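Local structure of rhamnogalacturonan endolyase YesW (Bacillus subtilis, 2ZUX) at residues A192-T202 and P228-G236; L275-M284 and L294-G302. The protein cleaves rhamnosyl-(1→4)-galacturonic acid bonds inside the rhamnogalacturonan chains of plant cell walls by elimination, and needs calcium or manganese for activity. All blocks are in the same frame, centred on the assembly; numbering follows the deposited sequence.

Contacts 1 and 2 follow one another along the chain, 192-202 with 228-236 closing before 275-284 with 294-302 begins, and each pairs the two middle strands of a four-stranded antiparallel sheet. The two sheets are successive blades of the beta-propeller. Their contact centres lie about 15 Å apart, on the same side of the chain's centre. The blades pack directly against each other: L231 CD2 of contact 1 is 3.6 Å from Y297 CZ of contact 2, and A195 meets L282 while V233 meets F299. Contact 1 carries a calcium ligand and a rhamnose-binding carbonyl; contact 2 belongs to the next blade, whose apolar side chains pack against it.

Contact 1 of 2, residues A192-T202 and P228-G236. With CA (calcium ion), chain G; RAM (alpha-L-rhamnopyranose), chain P.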
ATOM      1  N   ALA A 192       6.764 -13.717   5.768  1.00 11.54           N
ATOM      2  CA  ALA A 192       6.741 -12.301   6.132  1.00 11.58           C
ATOM      3  C   ALA A 192       6.930 -12.080   7.620  1.00 11.45           C
ATOM      4  O   ALA A 192       6.470 -12.876   8.450  1.00 11.88           O
ATOM      5  CB  ALA A 192       5.443 -11.670   5.690  1.00 12.18           C
ATOM      6  N   GLU A 193       7.638 -11.000   7.943  1.00 11.35           N
ATOM      7  CA  GLU A 193       7.634 -10.467   9.299  1.00 11.40           C
ATOM      8  C   GLU A 193       6.961  -9.096   9.315  1.00 10.99           C
ATOM      9  O   GLU A 193       6.575  -8.558   8.265  1.00 10.81           O
ATOM     10  CB  GLU A 193       9.035 -10.425   9.928  1.00 12.89           C
ATOM     11  CG  GLU A 193      10.202 -10.274   8.978  1.00 13.22           C
ATOM     12  CD  GLU A 193      10.595 -11.563   8.254  1.00 12.53           C
ATOM     13  OE1 GLU A 193      11.295 -11.434   7.237  1.00 12.95           O
ATOM     14  OE2 GLU A 193      10.208 -12.691   8.665  1.00 13.16           O
ATOM     15  N   VAL A 194       6.784  -8.558  10.516  1.00 10.60           N
ATOM     16  CA  VAL A 194       6.110  -7.277  10.702  1.00 10.85           C
ATOM     17  C   VAL A 194       7.028  -6.372  11.512  1.00 10.96           C
ATOM     18  O   VAL A 194       7.474  -6.756  12.593  1.00 11.30           O
ATOM     19  CB  VAL A 194       4.739  -7.453  11.421  1.00 10.90           C
ATOM     20  CG1 VAL A 194       4.027  -6.114  11.550  1.00 11.68           C
ATOM     21  CG2 VAL A 194       3.847  -8.464  10.692  1.00 11.79           C
ATOM     22  N   ALA A 195       7.322  -5.183  10.990  1.00 10.53           N
ATOM     23  CA  ALA A 195       8.236  -4.266  11.665  1.00 10.30           C
ATOM     24  C   ALA A 195       7.569  -2.927  11.890  1.00 10.07           C
ATOM     25  O   ALA A 195       6.880  -2.413  11.005  1.00 10.21           O
ATOM     26  CB  ALA A 195       9.509  -4.074  10.857  1.00 10.75           C
ATOM     27  N   MET A 196       7.796  -2.347  13.064  1.00  9.50           N
ATOM     28  CA  MET A 196       7.231  -1.035  13.379  1.00 10.49           C
ATOM     29  C   MET A 196       7.911  -0.469  14.609  1.00 10.11           C
ATOM     30  O   MET A 196       8.610  -1.179  15.334  1.00 10.53           O
ATOM     31  CB  MET A 196       5.711  -1.124  13.602  1.00 10.73           C
ATOM     32  CG  MET A 196       5.308  -1.925  14.827  1.00 11.61           C
ATOM     33  SD  MET A 196       3.567  -2.371  14.758  1.00 13.32           S
ATOM     34  CE  MET A 196       3.703  -3.864  13.829  1.00 16.53           C
ATOM     35  N   LYS A 197       7.674   0.817  14.841  1.00  9.69           N
ATOM     36  CA  LYS A 197       8.140   1.501  16.036  1.00 10.08           C
ATOM     37  C   LYS A 197       7.335   1.033  17.245  1.00  9.71           C
ATOM     38  O   LYS A 197       6.114   0.915  17.186  1.00  9.99           O
ATOM     39  CB  LYS A 197       8.004   3.010  15.830  1.00 10.24           C
ATOM     40  CG  LYS A 197       8.553   3.872  16.953  1.00 10.19           C
ATOM     41  CD  LYS A 197       8.600   5.320  16.471  1.00 11.19           C
ATOM     42  CE  LYS A 197       9.225   6.260  17.486  1.00 10.86           C
ATOM     43  NZ  LYS A 197       8.325   6.490  18.652  1.00 11.35           N
ATOM     44  N   THR A 198       8.047   0.730  18.326  1.00 10.09           N
ATOM     45  CA  THR A 198       7.455   0.198  19.554  1.00 10.12           C
ATOM     46  C   THR A 198       8.018   0.982  20.733  1.00 10.34           C
ATOM     47  O   THR A 198       8.846   1.879  20.561  1.00  9.91           O
ATOM     48  CB  THR A 198       7.789  -1.300  19.708  1.00 10.05           C
ATOM     49  OG1 THR A 198       9.212  -1.442  19.757  1.00 11.07           O
ATOM     50  CG2 THR A 198       7.229  -2.111  18.534  1.00 10.93           C
ATOM     51  N   ALA A 199       7.575   0.641  21.936  1.00 10.48           N
ATOM     52  CA  ALA A 199       8.000   1.357  23.123  1.00 10.85           C
ATOM     53  C   ALA A 199       7.964   0.439  24.329  1.00 10.98           C
ATOM     54  O   ALA A 199       7.493  -0.700  24.252  1.00 10.72           O
ATOM     55  CB  ALA A 199       7.103   2.566  23.354  1.00 10.72           C
ATOM     56  N   ASP A 200       8.450   0.939  25.458  1.00 11.12           N
ATOM     57  CA  ASP A 200       8.237   0.247  26.724  1.00 11.24           C
ATOM     58  C   ASP A 200       6.745  -0.008  26.849  1.00 11.23           C
ATOM     59  O   ASP A 200       5.924   0.880  26.605  1.00 11.45           O
ATOM     60  CB  ASP A 200       8.680   1.130  27.890  1.00 11.54           C
ATOM     61  CG  ASP A 200      10.175   1.341  27.926  1.00 12.08           C
ATOM     62  OD1 ASP A 200      10.924   0.350  27.808  1.00 12.38           O
ATOM     63  OD2 ASP A 200      10.591   2.512  28.070  1.00 13.63           O
ATOM     64  N   GLY A 201       6.381  -1.232  27.201  1.00 11.16           N
ATOM     65  CA  GLY A 201       4.978  -1.545  27.375  1.00 11.22           C
ATOM     66  C   GLY A 201       4.304  -2.148  26.159  1.00 11.31           C
ATOM     67  O   GLY A 201       3.189  -2.628  26.264  1.00 11.16           O
ATOM     68  N   THR A 202       4.950  -2.105  24.997  1.00 11.13           N
ATOM     69  CA  THR A 202       4.432  -2.821  23.836  1.00 11.10           C
ATOM     70  C   THR A 202       4.400  -4.309  24.181  1.00 11.19           C
ATOM     71  O   THR A 202       5.373  -4.836  24.720  1.00 11.85           O
ATOM     72  CB  THR A 202       5.312  -2.581  22.600  1.00 10.79           C
ATOM     73  OG1 THR A 202       5.211  -1.204  22.204  1.00 10.61           O
ATOM     74  CG2 THR A 202       4.891  -3.492  21.431  1.00 10.87           C
ATOM     75  N   PRO A 228      12.609   6.071  26.134  1.00 12.88           N
ATOM     76  CA  PRO A 228      13.154   5.282  25.037  1.00 12.60           C
ATOM     77  C   PRO A 228      12.154   5.087  23.900  1.00 11.81           C
ATOM     78  O   PRO A 228      10.938   5.102  24.114  1.00 11.37           O
ATOM     79  CB  PRO A 228      13.459   3.931  25.689  1.00 12.87           C
ATOM     80  CG  PRO A 228      13.583   4.217  27.154  1.00 13.87           C
ATOM     81  CD  PRO A 228      12.661   5.355  27.425  1.00 13.19           C
ATOM     82  N   GLU A 229      12.682   4.878  22.703  1.00 11.25           N
ATOM     83  CA  GLU A 229      11.876   4.518  21.548  1.00 10.78           C
ATOM     84  C   GLU A 229      12.551   3.338  20.882  1.00 10.57           C
ATOM     85  O   GLU A 229      13.778   3.320  20.772  1.00 10.85           O
ATOM     86  CB  GLU A 229      11.786   5.676  20.557  1.00 11.11           C
ATOM     87  CG  GLU A 229      11.136   6.922  21.124  1.00 11.59           C
ATOM     88  CD  GLU A 229      11.115   8.060  20.124  1.00 12.35           C
ATOM     89  OE1 GLU A 229      12.208   8.507  19.741  1.00 13.38           O
ATOM     90  OE2 GLU A 229      10.010   8.491  19.733  1.00 13.43           O
ATOM     91  N   TYR A 230      11.763   2.368  20.429  1.00 10.45           N
ATOM     92  CA  TYR A 230      12.332   1.144  19.874  1.00 10.55           C
ATOM     93  C   TYR A 230      11.841   0.861  18.461  1.00 10.43           C
ATOM     94  O   TYR A 230      10.804   1.371  18.028  1.00 10.77           O
ATOM     95  CB  TYR A 230      12.017  -0.066  20.766  1.00 10.95           C
ATOM     96  CG  TYR A 230      12.317   0.114  22.233  1.00 10.93           C
ATOM     97  CD1 TYR A 230      13.569   0.549  22.664  1.00 12.12           C
ATOM     98  CD2 TYR A 230      11.351  -0.176  23.190  1.00 11.90           C
ATOM     99  CE1 TYR A 230      13.845   0.718  24.021  1.00 11.97           C
ATOM    100  CE2 TYR A 230      11.610  -0.018  24.552  1.00 12.20           C
ATOM    101  CZ  TYR A 230      12.861   0.433  24.957  1.00 11.69           C
ATOM    102  OH  TYR A 230      13.142   0.578  26.293  1.00 12.62           O
ATOM    103  N   LEU A 231      12.611   0.033  17.764  1.00 10.73           N
ATOM    104  CA  LEU A 231      12.212  -0.554  16.489  1.00 10.83           C
ATOM    105  C   LEU A 231      12.200  -2.059  16.692  1.00 10.56           C
ATOM    106  O   LEU A 231      13.211  -2.621  17.122  1.00 11.00           O
ATOM    107  CB  LEU A 231      13.209  -0.178  15.392  1.00 11.13           C
ATOM    108  CG  LEU A 231      12.924  -0.755  14.002  1.00 11.13           C
ATOM    109  CD1 LEU A 231      11.563  -0.284  13.462  1.00 12.38           C
ATOM    110  CD2 LEU A 231      14.038  -0.385  13.041  1.00 12.66           C
ATOM    111  N   THR A 232      11.065  -2.702  16.409  1.00 10.16           N
ATOM    112  CA  THR A 232      10.939  -4.151  16.586  1.00 10.37           C
ATOM    113  C   THR A 232      10.561  -4.834  15.287  1.00 10.31           C
ATOM    114  O   THR A 232       9.722  -4.340  14.521  1.00 10.74           O
ATOM    115  CB  THR A 232       9.885  -4.493  17.663  1.00 10.63           C
ATOM    116  OG1 THR A 232      10.260  -3.871  18.900  1.00 10.55           O
ATOM    117  CG2 THR A 232       9.797  -5.998  17.890  1.00 11.17           C
ATOM    118  N   VAL A 233      11.199  -5.977  15.052  1.00 10.53           N
ATOM    119  CA  VAL A 233      10.770  -6.910  14.021  1.00 11.12           C
ATOM    120  C   VAL A 233      10.071  -8.064  14.738  1.00 10.89           C
ATOM    121  O   VAL A 233      10.659  -8.698  15.628  1.00 11.33           O
ATOM    122  CB  VAL A 233      11.955  -7.442  13.190  1.00 11.38           C
ATOM    123  CG1 VAL A 233      11.478  -8.406  12.111  1.00 12.49           C
ATOM    124  CG2 VAL A 233      12.739  -6.295  12.568  1.00 12.17           C
ATOM    125  N   PHE A 234       8.819  -8.322  14.364  1.00 10.95           N
ATOM    126  CA  PHE A 234       8.003  -9.386  14.936  1.00 11.13           C
ATOM    127  C   PHE A 234       7.868 -10.521  13.930  1.00 11.23           C
ATOM    128  O   PHE A 234       7.740 -10.288  12.722  1.00 11.70           O
ATOM    129  CB  PHE A 234       6.589  -8.884  15.253  1.00 10.88           C
ATOM    130  CG  PHE A 234       6.515  -7.788  16.294  1.00 10.50           C
ATOM    131  CD1 PHE A 234       6.430  -8.100  17.648  1.00 10.85           C
ATOM    132  CD2 PHE A 234       6.468  -6.452  15.911  1.00 11.40           C
ATOM    133  CE1 PHE A 234       6.316  -7.099  18.608  1.00 10.75           C
ATOM    134  CE2 PHE A 234       6.362  -5.445  16.863  1.00 11.17           C
ATOM    135  CZ  PHE A 234       6.286  -5.765  18.215  1.00 11.45           C
ATOM    136  N   GLN A 235       7.850 -11.751  14.433  1.00 11.66           N
ATOM    137  CA  GLN A 235       7.620 -12.928  13.611  1.00 11.98           C
ATOM    138  C   GLN A 235       6.206 -12.873  13.040  1.00 11.63           C
ATOM    139  O   GLN A 235       5.248 -12.647  13.772  1.00 12.02           O
ATOM    140  CB  GLN A 235       7.812 -14.187  14.462  1.00 12.26           C
ATOM    141  CG  GLN A 235       7.733 -15.485  13.683  1.00 13.35           C
ATOM    142  CD  GLN A 235       8.109 -16.681  14.527  1.00 16.26           C
ATOM    143  OE1 GLN A 235       7.653 -16.828  15.661  1.00 15.39           O
ATOM    144  NE2 GLN A 235       8.954 -17.542  13.979  1.00 19.72           N
ATOM    145  N   GLY A 236       6.078 -13.062  11.729  1.00 11.66           N
ATOM    146  CA  GLY A 236       4.780 -12.929  11.080  1.00 11.75           C
ATOM    147  C   GLY A 236       3.728 -13.927  11.523  1.00 11.92           C
ATOM    148  O   GLY A 236       2.549 -13.598  11.593  1.00 12.18           O
TER
HETATM  149 CA    CA G 633      11.164 -13.894   6.754  1.00 11.95          CA
HETATM  150  C1  RAM P 642       1.633  -3.919  31.791  1.00 24.82           C
HETATM  151  C2  RAM P 642       1.775  -2.787  30.774  1.00 23.82           C
HETATM  152  C3  RAM P 642       1.609  -3.333  29.356  1.00 23.43           C
HETATM  153  C4  RAM P 642       0.287  -4.084  29.229  1.00 23.87           C
HETATM  154  C5  RAM P 642       0.199  -5.163  30.312  1.00 24.95           C
HETATM  155  C6  RAM P 642      -1.148  -5.880  30.304  1.00 25.17           C
HETATM  156  O1  RAM P 642       2.719  -4.816  31.670  1.00 25.59           O
HETATM  157  O2  RAM P 642       0.798  -1.804  31.042  1.00 24.22           O
HETATM  158  O3  RAM P 642       1.667  -2.298  28.399  1.00 18.67           O
HETATM  159  O4  RAM P 642       0.217  -4.664  27.946  1.00 25.69           O
HETATM  160  O5  RAM P 642       0.400  -4.603  31.604  1.00 25.25           O
HETATM  161  O   HOH W   1       8.564 -14.030  10.396  1.00 14.94           O
HETATM  162  O   HOH W   2       9.236   3.731  25.905  1.00 12.18           O
HETATM  163  O   HOH W   3      11.013 -15.395   8.684  1.00 23.66           O
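V194, M196 and T198 pair with F234, T232 and Y230 as the hydrogen-bonded positions of an antiparallel two-strand contact at the middle of a four-stranded propeller blade. Strands 193-198 and 230-235 run at 147° to each other, and two backbone bonds join each pair; F234 N to V194 O is the shortest, at 2.7 Å. On the face bearing these six side chains, T232 CG2 sits above the centre of the F234 ring, while T198 CG2 and M196 CG come to the ring's edge. T198 OG1 and T232 OG1 share a 2.8 Å hydrogen bond, and T232 OG1 is also bonded to T244.

Beyond strand 193-198, D200 OD1 takes a 2.7 Å bond from Y230 OH, met on the syn side but 35° out of the carboxylate plane, which is turned 81° from the ring. That oxygen also accepts from N212 N, so two donors fix the carboxylate. Water bridges D200 N and OD2 to P228 O. K197 turns CG anti to its backbone N and extends until chi4 bends NZ to E229 OE2, forming a 2.8 Å salt bridge; R251 and R286 also pair with E229.

Both ends of segment 192-202 serve ligands. E193 OE1 and OE2 each lie 2.5 Å from the calcium, in a site completed by D185, D187, D189, the K191 carbonyl and water. In the type II turn from A199 to T202, G201 O accepts a 2.6 Å hydrogen bond from rhamnose O3. Near the calcium end, G236 CA approaches A192 O to 3.1 Å, where a beta carbon would clash.

Strands 182-184 and 241-246 flank the pair within the blade; V194 and F234 pack toward strand 162-167, whereas A195 and L231 face strand 281-286.

Contact 2 of 2, residues L275-M284 and L294-G302; sequences LDGQRPSLIM and LVAYNFRDG
A beta hairpin, strands 281-286 and 293-300, forms the middle of a propeller blade, with L282 facing Y297 and M284 facing V295 as antiparallel hydrogen-bonded pairs. Each pair has two backbone bonds, represented by L282 N to Y297 O at 2.8 Å. Between them I283 and A296 make a non-hydrogen-bonded pair, and A296 CB meets both I283 CD1 and, at 3.6 Å, L275 CD1. On the other face M284 CG lies near Y297 CE2; the Y297 hydroxyl bonds to E248 O.

At the open end of the hairpin R300 reaches back to the connection that precedes strand 281-286. Its chain is extended from CG to NE, carrying the guanidinium to D276, where NH1 donates to OD2 at 2.9 Å and NH2 reaches the same oxygen at 3.3 Å. OD2 lies in the guanidinium plane, although the carboxylate is turned 61° from it. NH2 also donates to P280 O at 3.0 Å; NE and F299 N both donate to one water near P280 O. The other carboxylate oxygen, OD1, accepts from Q278 N, closing an Asx turn, and from R279 N on its syn lone pair, extending it to an Asx motif.

Strands 268-273 and 303-311 flank the hairpin and complete the four-stranded blade, L282 and F299 facing the preceding blade. The R279 and R300 guanidinium planes are nearly parallel (14°, centres 4.5 Å apart) but offset, R300 CD lying over the R279 group and R279 CB over the R300 group; the nearby D276 carboxylate probably eases their like charges. A leucine in place of R300 would probably leave D276 OD2 without its salt-bridge partner and P280 O without that donor, and take away the planar group on which R279 CB rests. R279 NH2 also bonds weakly to D187 O.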
ATOM      1  N   LEU A 275      17.419  -1.558  -1.673  1.00 11.17           N
ATOM      2  CA  LEU A 275      18.570  -0.654  -1.768  1.00 11.93           C
ATOM      3  C   LEU A 275      19.787  -1.295  -2.421  1.00 12.24           C
ATOM      4  O   LEU A 275      20.586  -0.600  -3.060  1.00 12.72           O
ATOM      5  CB  LEU A 275      18.931  -0.118  -0.382  1.00 11.82           C
ATOM      6  CG  LEU A 275      17.799   0.579   0.381  1.00 11.68           C
ATOM      7  CD1 LEU A 275      18.227   0.853   1.802  1.00 13.30           C
ATOM      8  CD2 LEU A 275      17.362   1.855  -0.321  1.00 12.31           C
ATOM      9  N   ASP A 276      19.906  -2.611  -2.273  1.00 12.79           N
ATOM     10  CA  ASP A 276      21.014  -3.346  -2.890  1.00 13.09           C
ATOM     11  C   ASP A 276      20.644  -3.958  -4.245  1.00 13.89           C
ATOM     12  O   ASP A 276      21.471  -4.615  -4.878  1.00 14.15           O
ATOM     13  CB  ASP A 276      21.627  -4.380  -1.920  1.00 13.36           C
ATOM     14  CG  ASP A 276      20.710  -5.554  -1.620  1.00 13.02           C
ATOM     15  OD1 ASP A 276      19.738  -5.774  -2.359  1.00 13.04           O
ATOM     16  OD2 ASP A 276      20.989  -6.274  -0.634  1.00 15.13           O
ATOM     17  N   GLY A 277      19.409  -3.732  -4.694  1.00 13.54           N
ATOM     18  CA  GLY A 277      18.946  -4.194  -6.000  1.00 14.22           C
ATOM     19  C   GLY A 277      18.510  -5.646  -6.060  1.00 14.12           C
ATOM     20  O   GLY A 277      18.089  -6.122  -7.116  1.00 15.59           O
ATOM     21  N   GLN A 278      18.606  -6.355  -4.939  1.00 14.06           N
ATOM     22  CA  GLN A 278      18.283  -7.781  -4.934  1.00 14.68           C
ATOM     23  C   GLN A 278      17.335  -8.169  -3.803  1.00 13.27           C
ATOM     24  O   GLN A 278      16.419  -8.970  -3.991  1.00 12.69           O
ATOM     25  CB  GLN A 278      19.569  -8.620  -4.858  1.00 14.86           C
ATOM     26  CG  GLN A 278      19.337 -10.121  -4.988  1.00 17.35           C
ATOM     27  CD  GLN A 278      20.563 -10.962  -4.671  1.00 18.23           C
ATOM     28  OE1 GLN A 278      21.663 -10.700  -5.162  1.00 23.38           O
ATOM     29  NE2 GLN A 278      20.367 -11.999  -3.863  1.00 21.99           N
ATOM     30  N   ARG A 279      17.576  -7.605  -2.623  1.00 12.40           N
ATOM     31  CA  ARG A 279      16.848  -7.978  -1.415  1.00 12.09           C
ATOM     32  C   ARG A 279      16.271  -6.756  -0.716  1.00 11.54           C
ATOM     33  O   ARG A 279      16.796  -5.658  -0.873  1.00 11.71           O
ATOM     34  CB  ARG A 279      17.762  -8.745  -0.466  1.00 11.92           C
ATOM     35  CG  ARG A 279      18.136 -10.127  -0.991  1.00 13.06           C
ATOM     36  CD  ARG A 279      19.236 -10.744  -0.143  1.00 14.71           C
ATOM     37  NE  ARG A 279      18.733 -11.203   1.149  1.00 14.77           N
ATOM     38  CZ  ARG A 279      19.460 -11.854   2.058  1.00 16.87           C
ATOM     39  NH1 ARG A 279      20.743 -12.115   1.826  1.00 18.93           N
ATOM     40  NH2 ARG A 279      18.909 -12.244   3.200  1.00 17.84           N
ATOM     41  N   PRO A 280      15.170  -6.947   0.037  1.00 11.04           N
ATOM     42  CA  PRO A 280      14.513  -5.810   0.688  1.00 11.07           C
ATOM     43  C   PRO A 280      15.289  -5.248   1.871  1.00 11.28           C
ATOM     44  O   PRO A 280      15.968  -5.996   2.589  1.00 11.51           O
ATOM     45  CB  PRO A 280      13.194  -6.408   1.175  1.00 11.23           C
ATOM     46  CG  PRO A 280      13.506  -7.865   1.396  1.00 11.02           C
ATOM     47  CD  PRO A 280      14.446  -8.210   0.273  1.00 11.43           C
ATOM     48  N   SER A 281      15.146  -3.937   2.060  1.00 11.05           N
ATOM     49  CA  SER A 281      15.579  -3.227   3.255  1.00 10.81           C
ATOM     50  C   SER A 281      14.388  -2.466   3.819  1.00 10.90           C
ATOM     51  O   SER A 281      13.398  -2.237   3.117  1.00 10.72           O
ATOM     52  CB  SER A 281      16.694  -2.229   2.937  1.00 10.87           C
ATOM     53  OG  SER A 281      17.845  -2.872   2.400  1.00 11.37           O
ATOM     54  N   LEU A 282      14.505  -2.071   5.080  1.00 10.62           N
ATOM     55  CA  LEU A 282      13.448  -1.365   5.794  1.00 10.69           C
ATOM     56  C   LEU A 282      13.832   0.100   5.944  1.00 10.45           C
ATOM     57  O   LEU A 282      14.940   0.403   6.380  1.00 10.96           O
ATOM     58  CB  LEU A 282      13.303  -1.998   7.179  1.00 10.97           C
ATOM     59  CG  LEU A 282      12.338  -1.348   8.166  1.00 10.93           C
ATOM     60  CD1 LEU A 282      10.910  -1.559   7.680  1.00 11.65           C
ATOM     61  CD2 LEU A 282      12.548  -1.950   9.552  1.00 12.14           C
ATOM     62  N   ILE A 283      12.916   1.006   5.600  1.00 10.33           N
ATOM     63  CA  ILE A 283      13.142   2.443   5.745  1.00 10.88           C
ATOM     64  C   ILE A 283      12.228   2.985   6.841  1.00 10.40           C
ATOM     65  O   ILE A 283      11.023   2.746   6.808  1.00 11.01           O
ATOM     66  CB  ILE A 283      12.814   3.198   4.435  1.00 11.37           C
ATOM     67  CG1 ILE A 283      13.486   2.516   3.229  1.00 12.27           C
ATOM     68  CG2 ILE A 283      13.164   4.691   4.563  1.00 12.45           C
ATOM     69  CD1 ILE A 283      15.010   2.490   3.276  1.00 12.95           C
ATOM     70  N   MET A 284      12.800   3.694   7.816  1.00 10.14           N
ATOM     71  CA  MET A 284      12.024   4.427   8.819  1.00 10.20           C
ATOM     72  C   MET A 284      12.385   5.896   8.676  1.00  9.40           C
ATOM     73  O   MET A 284      13.575   6.245   8.632  1.00 10.32           O
ATOM     74  CB  MET A 284      12.366   3.965  10.240  1.00 10.88           C
ATOM     75  CG  MET A 284      11.893   2.567  10.578  1.00 12.73           C
ATOM     76  SD  MET A 284      10.081   2.506  10.851  1.00 21.13           S
ATOM     77  CE  MET A 284       9.768   0.970  10.020  1.00 18.97           C
ATOM     78  N   LEU A 294      15.918  10.098   7.529  1.00 10.58           N
ATOM     79  CA  LEU A 294      15.583   8.772   7.010  1.00 10.40           C
ATOM     80  C   LEU A 294      16.681   7.816   7.413  1.00 10.56           C
ATOM     81  O   LEU A 294      17.858   8.151   7.296  1.00 10.80           O
ATOM     82  CB  LEU A 294      15.455   8.768   5.482  1.00 10.61           C
ATOM     83  CG  LEU A 294      14.347   9.605   4.832  1.00 10.55           C
ATOM     84  CD1 LEU A 294      14.793  11.048   4.612  1.00 12.48           C
ATOM     85  CD2 LEU A 294      13.946   8.993   3.504  1.00 11.53           C
ATOM     86  N   VAL A 295      16.303   6.640   7.898  1.00 10.51           N
ATOM     87  CA  VAL A 295      17.271   5.606   8.254  1.00 10.64           C
ATOM     88  C   VAL A 295      16.874   4.304   7.579  1.00 10.60           C
ATOM     89  O   VAL A 295      15.689   3.964   7.520  1.00 10.77           O
ATOM     90  CB  VAL A 295      17.361   5.410   9.786  1.00 11.23           C
ATOM     91  CG1 VAL A 295      18.350   4.314  10.142  1.00 12.26           C
ATOM     92  CG2 VAL A 295      17.780   6.709  10.481  1.00 11.44           C
ATOM     93  N   ALA A 296      17.873   3.595   7.058  1.00 10.65           N
ATOM     94  CA  ALA A 296      17.692   2.307   6.415  1.00 10.86           C
ATOM     95  C   ALA A 296      18.269   1.191   7.272  1.00 11.05           C
ATOM     96  O   ALA A 296      19.326   1.357   7.899  1.00 11.19           O
ATOM     97  CB  ALA A 296      18.339   2.305   5.055  1.00 11.26           C
ATOM     98  N   TYR A 297      17.560   0.067   7.289  1.00 11.21           N
ATOM     99  CA  TYR A 297      17.955  -1.123   8.035  1.00 11.25           C
ATOM    100  C   TYR A 297      17.832  -2.371   7.178  1.00 11.65           C
ATOM    101  O   TYR A 297      17.008  -2.429   6.266  1.00 11.53           O
ATOM    102  CB  TYR A 297      17.031  -1.341   9.236  1.00 11.60           C
ATOM    103  CG  TYR A 297      16.913  -0.207  10.222  1.00 11.75           C
ATOM    104  CD1 TYR A 297      17.655  -0.213  11.395  1.00 11.49           C
ATOM    105  CD2 TYR A 297      16.024   0.851  10.005  1.00 11.54           C
ATOM    106  CE1 TYR A 297      17.533   0.812  12.322  1.00 12.40           C
ATOM    107  CE2 TYR A 297      15.893   1.876  10.931  1.00 12.38           C
ATOM    108  CZ  TYR A 297      16.655   1.848  12.087  1.00 11.84           C
ATOM    109  OH  TYR A 297      16.521   2.860  13.008  1.00 13.37           O
ATOM    110  N   ASN A 298      18.632  -3.383   7.509  1.00 11.90           N
ATOM    111  CA  ASN A 298      18.384  -4.738   7.045  1.00 12.22           C
ATOM    112  C   ASN A 298      17.984  -5.629   8.208  1.00 12.32           C
ATOM    113  O   ASN A 298      18.407  -5.406   9.346  1.00 12.30           O
ATOM    114  CB  ASN A 298      19.620  -5.317   6.342  1.00 12.67           C
ATOM    115  CG  ASN A 298      19.707  -4.897   4.899  1.00 13.13           C
ATOM    116  OD1 ASN A 298      18.706  -4.516   4.300  1.00 13.55           O
ATOM    117  ND2 ASN A 298      20.903  -4.973   4.325  1.00 14.08           N
ATOM    118  N   PHE A 299      17.137  -6.613   7.926  1.00 12.63           N
ATOM    119  CA  PHE A 299      16.907  -7.709   8.853  1.00 13.52           C
ATOM    120  C   PHE A 299      17.219  -8.993   8.108  1.00 14.12           C
ATOM    121  O   PHE A 299      16.453  -9.436   7.256  1.00 13.61           O
ATOM    122  CB  PHE A 299      15.479  -7.720   9.413  1.00 13.51           C
ATOM    123  CG  PHE A 299      15.202  -8.898  10.302  1.00 14.37           C
ATOM    124  CD1 PHE A 299      15.786  -8.985  11.566  1.00 15.39           C
ATOM    125  CD2 PHE A 299      14.385  -9.937   9.872  1.00 15.07           C
ATOM    126  CE1 PHE A 299      15.555 -10.089  12.388  1.00 15.81           C
ATOM    127  CE2 PHE A 299      14.151 -11.046  10.690  1.00 15.42           C
ATOM    128  CZ  PHE A 299      14.734 -11.113  11.950  1.00 15.56           C
ATOM    129  N   ARG A 300      18.386  -9.556   8.407  1.00 15.11           N
ATOM    130  CA  ARG A 300      18.915 -10.703   7.687  1.00 16.10           C
ATOM    131  C   ARG A 300      19.754 -11.513   8.654  1.00 17.26           C
ATOM    132  O   ARG A 300      20.372 -10.951   9.557  1.00 17.41           O
ATOM    133  CB  ARG A 300      19.780 -10.243   6.509  1.00 16.05           C
ATOM    134  CG  ARG A 300      19.009  -9.469   5.435  1.00 15.79           C
ATOM    135  CD  ARG A 300      19.904  -8.903   4.351  1.00 15.54           C
ATOM    136  NE  ARG A 300      19.154  -7.930   3.556  1.00 14.29           N
ATOM    137  CZ  ARG A 300      19.585  -7.375   2.427  1.00 14.40           C
ATOM    138  NH1 ARG A 300      20.767  -7.717   1.918  1.00 14.68           N
ATOM    139  NH2 ARG A 300      18.830  -6.486   1.790  1.00 14.56           N
ATOM    140  N   ASP A 301      19.757 -12.831   8.474  1.00 18.50           N
ATOM    141  CA  ASP A 301      20.580 -13.732   9.303  1.00 20.29           C
ATOM    142  C   ASP A 301      20.301 -13.535  10.795  1.00 20.61           C
ATOM    143  O   ASP A 301      21.215 -13.606  11.626  1.00 21.15           O
ATOM    144  CB  ASP A 301      22.074 -13.525   9.006  1.00 20.96           C
ATOM    145  CG  ASP A 301      22.366 -13.392   7.521  1.00 23.20           C
ATOM    146  OD1 ASP A 301      22.156 -14.375   6.778  1.00 25.96           O
ATOM    147  OD2 ASP A 301      22.802 -12.298   7.095  1.00 26.98           O
ATOM    148  N   GLY A 302      19.039 -13.263  11.121  1.00 20.88           N
ATOM    149  CA  GLY A 302      18.607 -13.069  12.498  1.00 21.07           C
ATOM    150  C   GLY A 302      19.022 -11.764  13.151  1.00 21.24           C
ATOM    151  O   GLY A 302      18.790 -11.574  14.346  1.00 21.69           O
TER
HETATM  152  O   HOH W   4      18.616  -3.934   0.014  1.00 13.55           O
HETATM  153  O   HOH W   5      18.590 -13.983   6.041  1.00 26.04           O
HETATM  154  O   HOH W   6      16.611  -7.118   5.062  1.00 11.66           O